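Local atomic coordinates of S-layer domain-containing protein (Ruminiclostridium thermocellum ATCC 27405, PDB entry 4QVS), a protein that is of unknown function but contains a concanavalin A-like lectin/glucanase domain, binds sodium and may belong to the bacterial surface layer. Residues Glu4-Val15 and Phe22-Ala32; Ser95-Thr103 and Phe112-Glu122. All blocks are in the same frame, centred on the assembly; numbering follows the deposited sequence.

Contact 1: residues Glu4-Val15 and Phe22-Ala32; sequences ETGAWYMFDEAV and FKDYKGNHGNA. With NA (sodium ion), chain C.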
# COMPACT_ATOMS: atom_id res chain seq x y z
N GLU A 4 -7.11 26.18 24.09
CA GLU A 4 -6.66 25.24 23.02
C GLU A 4 -5.17 25.31 22.72
O GLU A 4 -4.46 26.19 23.22
CB GLU A 4 -7.43 25.50 21.71
CG GLU A 4 -8.87 25.01 21.74
CD GLU A 4 -8.93 23.52 22.01
OE1 GLU A 4 -7.87 22.85 21.87
OE2 GLU A 4 -10.01 23.02 22.37
N THR A 5 -4.71 24.35 21.94
CA THR A 5 -3.34 24.37 21.41
C THR A 5 -3.41 23.85 19.97
O THR A 5 -4.50 23.50 19.48
CB THR A 5 -2.32 23.55 22.25
OG1 THR A 5 -2.76 22.20 22.36
CG2 THR A 5 -2.17 24.14 23.64
N GLY A 6 -2.28 23.85 19.28
CA GLY A 6 -2.24 23.38 17.90
C GLY A 6 -2.66 24.41 16.87
O GLY A 6 -2.99 25.56 17.20
N ALA A 7 -2.63 23.99 15.62
CA ALA A 7 -2.96 24.83 14.50
C ALA A 7 -3.85 24.14 13.45
O ALA A 7 -3.93 22.89 13.37
CB ALA A 7 -1.68 25.29 13.85
N TRP A 8 -4.46 24.98 12.63
CA TRP A 8 -5.30 24.56 11.52
C TRP A 8 -5.28 25.56 10.37
O TRP A 8 -5.88 26.63 10.46
CB TRP A 8 -6.74 24.35 12.02
CG TRP A 8 -7.67 23.86 11.00
CD1 TRP A 8 -7.37 23.39 9.76
CD2 TRP A 8 -9.10 23.62 11.18
NE1 TRP A 8 -8.54 22.92 9.13
CE2 TRP A 8 -9.60 23.07 9.98
CE3 TRP A 8 -10.00 23.87 12.23
CZ2 TRP A 8 -10.97 22.73 9.81
CZ3 TRP A 8 -11.37 23.53 12.05
CH2 TRP A 8 -11.83 22.98 10.85
N TYR A 9 -4.63 25.19 9.27
CA TYR A 9 -4.58 25.99 8.06
C TYR A 9 -5.61 25.45 7.06
O TYR A 9 -5.48 24.33 6.55
CB TYR A 9 -3.17 26.02 7.48
CG TYR A 9 -2.22 26.72 8.44
CD1 TYR A 9 -2.22 28.12 8.57
CD2 TYR A 9 -1.43 25.99 9.30
CE1 TYR A 9 -1.43 28.79 9.50
CE2 TYR A 9 -0.59 26.66 10.21
CZ TYR A 9 -0.61 28.05 10.30
OH TYR A 9 0.22 28.66 11.22
N MSE A 10 -6.63 26.26 6.80
CA MSE A 10 -7.71 25.89 5.90
C MSE A 10 -7.40 26.40 4.54
O MSE A 10 -8.04 26.02 3.58
CB MSE A 10 -9.01 26.52 6.39
CG MSE A 10 -9.44 25.98 7.74
SE MSE A 10 -11.18 26.82 8.12
CE MSE A 10 -12.14 25.61 6.89
N PHE A 11 -6.45 27.33 4.45
CA PHE A 11 -6.02 27.86 3.16
C PHE A 11 -7.16 28.31 2.23
O PHE A 11 -7.08 28.08 1.01
CB PHE A 11 -5.15 26.83 2.42
CG PHE A 11 -3.90 26.42 3.14
CD1 PHE A 11 -2.89 27.37 3.41
CD2 PHE A 11 -3.66 25.11 3.49
CE1 PHE A 11 -1.72 26.99 4.03
CE2 PHE A 11 -2.48 24.73 4.13
CZ PHE A 11 -1.51 25.69 4.41
N ASP A 12 -8.20 28.94 2.79
CA ASP A 12 -9.35 29.39 2.00
C ASP A 12 -9.24 30.80 1.45
O ASP A 12 -9.74 31.08 0.37
CB ASP A 12 -10.65 29.27 2.80
CG ASP A 12 -11.04 27.81 3.04
OD1 ASP A 12 -10.60 26.94 2.25
OD2 ASP A 12 -11.75 27.54 4.01
N GLU A 13 -8.56 31.69 2.16
CA GLU A 13 -8.52 33.08 1.75
C GLU A 13 -7.41 33.81 2.47
O GLU A 13 -7.29 33.70 3.69
CB GLU A 13 -9.85 33.71 2.13
CG GLU A 13 -10.08 35.08 1.53
CD GLU A 13 -11.46 35.59 1.87
OE1 GLU A 13 -11.77 35.65 3.08
OE2 GLU A 13 -12.25 35.91 0.95
N ALA A 14 -6.61 34.57 1.72
CA ALA A 14 -5.49 35.32 2.27
C ALA A 14 -5.98 36.31 3.30
O ALA A 14 -7.11 36.81 3.21
CB ALA A 14 -4.75 36.06 1.16
N VAL A 15 -5.16 36.57 4.31
CA VAL A 15 -5.56 37.57 5.26
C VAL A 15 -5.54 38.96 4.62
O VAL A 15 -4.75 39.27 3.73
CB VAL A 15 -4.69 37.59 6.52
CG1 VAL A 15 -4.81 36.27 7.27
CG2 VAL A 15 -3.26 37.94 6.17
N PHE A 22 -1.98 33.12 5.24
CA PHE A 22 -3.11 32.29 5.65
C PHE A 22 -3.05 32.00 7.15
O PHE A 22 -2.05 31.50 7.69
CB PHE A 22 -3.12 31.03 4.81
CG PHE A 22 -3.35 31.31 3.36
CD1 PHE A 22 -4.64 31.46 2.86
CD2 PHE A 22 -2.28 31.49 2.50
CE1 PHE A 22 -4.85 31.76 1.53
CE2 PHE A 22 -2.48 31.80 1.16
CZ PHE A 22 -3.77 31.92 0.66
N LYS A 23 -4.12 32.35 7.83
CA LYS A 23 -4.14 32.26 9.28
C LYS A 23 -4.35 30.87 9.80
O LYS A 23 -4.83 29.95 9.08
CB LYS A 23 -5.27 33.13 9.86
CG LYS A 23 -6.66 32.57 9.59
CD LYS A 23 -7.74 33.36 10.29
CE LYS A 23 -9.10 32.77 9.92
NZ LYS A 23 -10.21 33.40 10.69
N ASP A 24 -3.94 30.72 11.05
CA ASP A 24 -4.19 29.55 11.85
C ASP A 24 -5.59 29.73 12.46
O ASP A 24 -5.77 30.56 13.32
CB ASP A 24 -3.20 29.50 12.99
CG ASP A 24 -3.57 28.48 14.01
OD1 ASP A 24 -4.40 27.60 13.69
OD2 ASP A 24 -3.05 28.55 15.13
N TYR A 25 -6.56 28.95 12.03
CA TYR A 25 -7.91 29.04 12.60
C TYR A 25 -8.01 28.79 14.10
O TYR A 25 -8.96 29.23 14.74
CB TYR A 25 -8.85 28.10 11.87
CG TYR A 25 -9.32 28.73 10.61
CD1 TYR A 25 -8.50 28.79 9.50
CD2 TYR A 25 -10.58 29.30 10.54
CE1 TYR A 25 -8.93 29.39 8.35
CE2 TYR A 25 -11.02 29.91 9.38
CZ TYR A 25 -10.19 29.95 8.29
OH TYR A 25 -10.64 30.55 7.15
N LYS A 26 -7.04 28.08 14.67
CA LYS A 26 -7.04 27.83 16.12
C LYS A 26 -6.53 29.08 16.87
O LYS A 26 -6.66 29.17 18.08
CB LYS A 26 -6.17 26.62 16.50
CG LYS A 26 -6.68 25.27 15.99
CD LYS A 26 -7.88 24.80 16.78
CE LYS A 26 -8.71 23.78 15.98
NZ LYS A 26 -10.14 23.72 16.43
N GLY A 27 -5.94 30.04 16.17
CA GLY A 27 -5.50 31.31 16.80
C GLY A 27 -4.43 31.05 17.83
O GLY A 27 -4.46 31.63 18.91
N ASN A 28 -3.51 30.15 17.50
CA ASN A 28 -2.36 29.86 18.37
C ASN A 28 -1.03 30.11 17.69
O ASN A 28 -0.01 30.16 18.37
CB ASN A 28 -2.38 28.41 18.84
CG ASN A 28 -3.60 28.08 19.67
OD1 ASN A 28 -4.30 27.08 19.40
ND2 ASN A 28 -3.87 28.89 20.67
N HIS A 29 -1.01 30.28 16.37
CA HIS A 29 0.25 30.45 15.65
C HIS A 29 0.08 31.48 14.56
O HIS A 29 -1.05 31.82 14.16
CB HIS A 29 0.77 29.10 15.09
CG HIS A 29 0.96 28.06 16.16
ND1 HIS A 29 2.11 27.96 16.92
CD2 HIS A 29 0.12 27.10 16.62
CE1 HIS A 29 1.97 26.98 17.80
NE2 HIS A 29 0.77 26.45 17.64
N GLY A 30 1.22 32.02 14.13
CA GLY A 30 1.27 33.00 13.06
C GLY A 30 0.79 32.49 11.72
O GLY A 30 0.41 31.30 11.56
N ASN A 31 0.82 33.39 10.75
CA ASN A 31 0.34 33.09 9.44
C ASN A 31 1.24 32.17 8.65
O ASN A 31 2.46 32.29 8.73
CB ASN A 31 0.12 34.37 8.67
CG ASN A 31 -0.92 35.26 9.30
OD1 ASN A 31 -1.78 34.77 10.04
ND2 ASN A 31 -0.85 36.57 9.03
N ALA A 32 0.63 31.22 7.93
CA ALA A 32 1.39 30.42 6.97
C ALA A 32 1.65 31.31 5.76
O ALA A 32 0.82 32.12 5.43
CB ALA A 32 0.61 29.18 6.54
NA NA C . -9.51 24.70 2.40
O HOH W 1 -0.17 25.35 19.90
O HOH W 2 -5.75 29.20 6.73
O HOH W 3 -6.35 33.22 6.10
O HOH W 4 -10.37 24.18 4.15
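Trp8 and Tyr9, on the short strand 7-9 near the N-terminus, meet Asp24 and Tyr25 in a partly buried strand-against-loop contact in which a carboxylate, a hydroxyl and aromatic rings all take part. Asp24 shows how a carboxylate can organise a turn. Its CG stands anti to the backbone N (chi1 168°), which brings OD1 within 2.8 Å of Trp8 N, met from above the carboxylate plane. Lys26 N reaches the same OD1 at 2.9 Å from the opposite face of the carboxylate, closing an Asx turn, while OD2 accepts Asn28 N at 2.9 Å. Tyr25 N returns a bond to Trp8 O (2.9 Å). Farther along, the Tyr9 hydroxyl donates to Gly30 O at 2.7 Å, nearly in line with that carbonyl, and Ala32 CB sits over one face of the ring. Phe11 turns its edge toward the face of Phe22 in an offset edge-to-face pair, planes 69° apart. Beyond it, Met10 O (2.3 Å) and Asp12 OD1 (2.5 Å) bind the sodium ion, also held by water, the carbonyl oxygens of Asn45 and Asn47, and Asp202 of the second subunit. That subunit also extends strand 7-9 with an antiparallel strand of its own. With several N-H groups directed at the buried Asp24, its carboxylate is probably stabilised as the anion, so polar bonds as well as apolar contacts tie loop to strand.

Contact 2: residues Ser95-Thr103 and Phe112-Glu122; sequences SNNKYMRLT and FAMTQSGYYGE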
# COMPACT_ATOMS: atom_id res chain seq x y z
N SER A 95 20.96 23.67 13.03
CA SER A 95 21.80 22.65 12.39
C SER A 95 20.98 22.07 11.29
O SER A 95 19.82 22.40 11.14
CB SER A 95 22.20 21.55 13.37
OG SER A 95 21.07 20.82 13.80
N ASN A 96 21.59 21.23 10.49
CA ASN A 96 20.92 20.69 9.34
C ASN A 96 20.64 19.18 9.49
O ASN A 96 20.19 18.58 8.54
CB ASN A 96 21.80 20.92 8.11
CG ASN A 96 23.09 20.10 8.16
OD1 ASN A 96 23.30 19.36 9.11
ND2 ASN A 96 23.95 20.25 7.15
N ASN A 97 20.94 18.60 10.67
CA ASN A 97 20.89 17.14 10.90
C ASN A 97 19.94 16.69 12.02
O ASN A 97 20.03 15.57 12.50
CB ASN A 97 22.33 16.63 11.13
CG ASN A 97 22.98 17.20 12.39
OD1 ASN A 97 22.64 18.28 12.88
ND2 ASN A 97 23.90 16.46 12.93
N LYS A 98 19.03 17.59 12.40
CA LYS A 98 18.06 17.43 13.45
C LYS A 98 16.72 17.86 12.84
O LYS A 98 16.45 19.06 12.68
CB LYS A 98 18.39 18.31 14.65
CG LYS A 98 19.52 17.79 15.53
CD LYS A 98 19.55 18.57 16.85
CE LYS A 98 20.66 18.13 17.78
NZ LYS A 98 22.01 18.43 17.24
N TYR A 99 15.90 16.89 12.50
CA TYR A 99 14.67 17.21 11.79
C TYR A 99 13.72 16.04 11.73
O TYR A 99 14.10 14.92 12.09
CB TYR A 99 15.01 17.60 10.33
CG TYR A 99 15.68 16.51 9.46
CD1 TYR A 99 14.93 15.56 8.75
CD2 TYR A 99 17.07 16.48 9.31
CE1 TYR A 99 15.54 14.60 7.96
CE2 TYR A 99 17.69 15.55 8.52
CZ TYR A 99 16.93 14.60 7.85
OH TYR A 99 17.57 13.70 7.07
N MSE A 100 12.49 16.31 11.27
CA MSE A 100 11.51 15.25 10.99
C MSE A 100 10.87 15.71 9.71
O MSE A 100 10.61 16.89 9.52
CB MSE A 100 10.66 14.87 12.19
CG MSE A 100 9.48 15.78 12.40
SE MSE A 100 8.85 15.58 14.24
CE MSE A 100 7.43 16.74 13.66
N ARG A 101 10.68 14.77 8.79
CA ARG A 101 10.24 15.06 7.46
C ARG A 101 9.33 13.95 6.86
O ARG A 101 9.66 12.78 6.95
CB ARG A 101 11.51 15.12 6.66
CG ARG A 101 11.37 15.52 5.22
CD ARG A 101 12.74 15.86 4.65
NE ARG A 101 13.69 14.72 4.68
CZ ARG A 101 14.84 14.69 4.02
NH1 ARG A 101 15.22 15.73 3.30
NH2 ARG A 101 15.64 13.62 4.08
N LEU A 102 8.23 14.33 6.24
CA LEU A 102 7.32 13.31 5.65
C LEU A 102 7.57 13.45 4.17
O LEU A 102 7.60 14.57 3.66
CB LEU A 102 5.85 13.56 5.95
CG LEU A 102 4.86 12.54 5.31
CD1 LEU A 102 4.92 11.21 6.00
CD2 LEU A 102 3.45 13.08 5.39
N THR A 103 7.80 12.32 3.49
CA THR A 103 8.07 12.36 2.10
C THR A 103 7.18 11.37 1.29
O THR A 103 6.72 10.34 1.81
CB THR A 103 9.51 11.98 1.86
OG1 THR A 103 9.75 10.72 2.46
CG2 THR A 103 10.49 13.01 2.54
N PHE A 112 7.96 8.65 6.71
CA PHE A 112 8.16 9.61 7.74
C PHE A 112 9.49 9.26 8.35
O PHE A 112 9.79 8.11 8.55
CB PHE A 112 7.02 9.55 8.74
CG PHE A 112 7.20 10.47 9.86
CD1 PHE A 112 7.19 11.85 9.63
CD2 PHE A 112 7.40 10.00 11.13
CE1 PHE A 112 7.38 12.74 10.67
CE2 PHE A 112 7.60 10.89 12.18
CZ PHE A 112 7.59 12.27 11.95
N ALA A 113 10.28 10.27 8.59
CA ALA A 113 11.64 10.12 9.14
C ALA A 113 11.89 11.15 10.21
O ALA A 113 11.41 12.27 10.10
CB ALA A 113 12.68 10.30 8.05
N MSE A 114 12.59 10.73 11.27
CA MSE A 114 13.01 11.59 12.37
C MSE A 114 14.45 11.26 12.54
O MSE A 114 14.82 10.07 12.46
CB MSE A 114 12.38 11.25 13.71
CG MSE A 114 10.85 11.27 13.68
SE MSE A 114 10.06 11.50 15.47
CE MSE A 114 10.98 13.15 16.01
N THR A 115 15.27 12.29 12.74
CA THR A 115 16.69 12.07 12.97
C THR A 115 17.27 13.18 13.81
O THR A 115 16.81 14.35 13.86
CB THR A 115 17.53 11.96 11.68
OG1 THR A 115 18.86 11.56 11.99
CG2 THR A 115 17.61 13.25 10.96
N GLN A 116 18.30 12.75 14.50
CA GLN A 116 19.11 13.56 15.34
C GLN A 116 20.56 13.45 14.82
O GLN A 116 21.43 14.11 15.35
CB GLN A 116 18.97 13.01 16.76
CG GLN A 116 19.23 14.01 17.87
CD GLN A 116 18.94 13.45 19.26
OE1 GLN A 116 18.00 13.90 19.94
NE2 GLN A 116 19.71 12.44 19.67
N SER A 117 20.83 12.67 13.77
CA SER A 117 22.20 12.55 13.28
C SER A 117 22.27 12.61 11.78
O SER A 117 22.99 11.84 11.14
CB SER A 117 22.84 11.28 13.81
OG SER A 117 22.18 10.15 13.28
N GLY A 118 21.52 13.54 11.20
CA GLY A 118 21.52 13.72 9.76
C GLY A 118 20.80 12.62 8.98
O GLY A 118 20.15 11.70 9.55
N TYR A 119 20.95 12.73 7.67
CA TYR A 119 20.31 11.85 6.71
C TYR A 119 20.58 10.37 6.96
O TYR A 119 19.66 9.58 6.87
CB TYR A 119 20.69 12.25 5.27
CG TYR A 119 20.06 11.37 4.20
CD1 TYR A 119 18.70 11.47 3.89
CD2 TYR A 119 20.84 10.45 3.48
CE1 TYR A 119 18.12 10.67 2.92
CE2 TYR A 119 20.28 9.64 2.49
CZ TYR A 119 18.92 9.75 2.23
OH TYR A 119 18.36 8.97 1.28
N TYR A 120 21.80 10.01 7.33
CA TYR A 120 22.14 8.61 7.51
C TYR A 120 21.67 8.06 8.80
O TYR A 120 21.86 6.88 9.04
CB TYR A 120 23.65 8.37 7.37
CG TYR A 120 24.13 8.79 6.03
CD1 TYR A 120 23.78 8.07 4.89
CD2 TYR A 120 24.92 9.93 5.87
CE1 TYR A 120 24.19 8.48 3.63
CE2 TYR A 120 25.35 10.35 4.62
CZ TYR A 120 24.98 9.64 3.50
OH TYR A 120 25.42 10.06 2.25
N GLY A 121 21.09 8.88 9.65
CA GLY A 121 20.61 8.37 10.92
C GLY A 121 19.10 8.37 10.97
O GLY A 121 18.52 8.18 12.00
N GLU A 122 18.45 8.62 9.87
CA GLU A 122 16.99 8.64 9.91
C GLU A 122 16.36 7.35 10.44
O GLU A 122 16.78 6.26 10.10
CB GLU A 122 16.44 8.91 8.53
CG GLU A 122 16.61 10.35 8.10
CD GLU A 122 15.98 10.60 6.74
OE1 GLU A 122 15.45 9.65 6.15
OE2 GLU A 122 16.01 11.74 6.24
O HOH W 5 13.27 12.06 5.20
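The Tyr99 ring has the methyl CG2 of Thr115 over one face, 3.4 Å from CE2, and OE2 of Glu122 at its edge, in the ring plane. The Arg101 guanidinium in turn has Tyr99 CZ over one face, off centre, and Tyr119 CD1 at its edge. These groups lie on one side of an antiparallel beta hairpin, strands 99-104 and 110-115, at the middle of a four-stranded sheet in the concanavalin A-like domain. Tyr99 pairs with Thr115, and Arg101 with Ala113, as hydrogen-bonded pairs.

Tyr99 places CG between its backbone N and carbonyl carbon (chi1 61°), a conformation that carries the ring across to the neighbouring strand. Its hydroxyl donates to the anti lone pair of Glu122 OE2 at 2.6 Å, with ring and carboxylate planes 81° apart. Arg101 NH2 meets the same oxygen at 2.9 Å in a salt bridge, and a water that accepts from Arg101 NE donates to it as well. One carboxylate oxygen thus gathers three donors, which would favour its negative charge. Arg101 NH1 has a second acidic partner, Asp190 of the second subunit.

The other side of the hairpin is apolar. Met100 and Met114, both selenomethionine, run side by side, Met100 SE 3.7 Å from Met114 CE, while Met100 CG approaches Phe112 CZ at 4.0 Å. Leu102 CD1 rests on Phe112 CB at 3.8 Å, the two side chains crossing at about a right angle, and residues Phe71, Ile73 and Phe75 of strand 71-79 pack against this side.

Past the strand end, Thr115 OG1 accepts Ser117 N in an ST turn and donates to Gly118 O at 2.8 Å, while Gly118 N binds Asn97 O at 2.8 Å on a lone pair in the carbonyl plane.

The two contacts share no strand and follow one another along the chain, their centres about 26 Å apart and their nearest atoms about 12 Å apart. Contact 1 is partly buried and joins a strand to an irregular loop; contact 2 is largely buried and joins neighbouring strands of a regular sheet. An acidic side chain is central to each, but Asp24 gathers backbone N-H groups to shape a loop, whereas Glu122 gathers side-chain donors beside a hairpin whose backbone pairing is already regular. Both reach the second subunit: contact 1 through sodium and continued strand pairing, contact 2 largely through charged and polar groups.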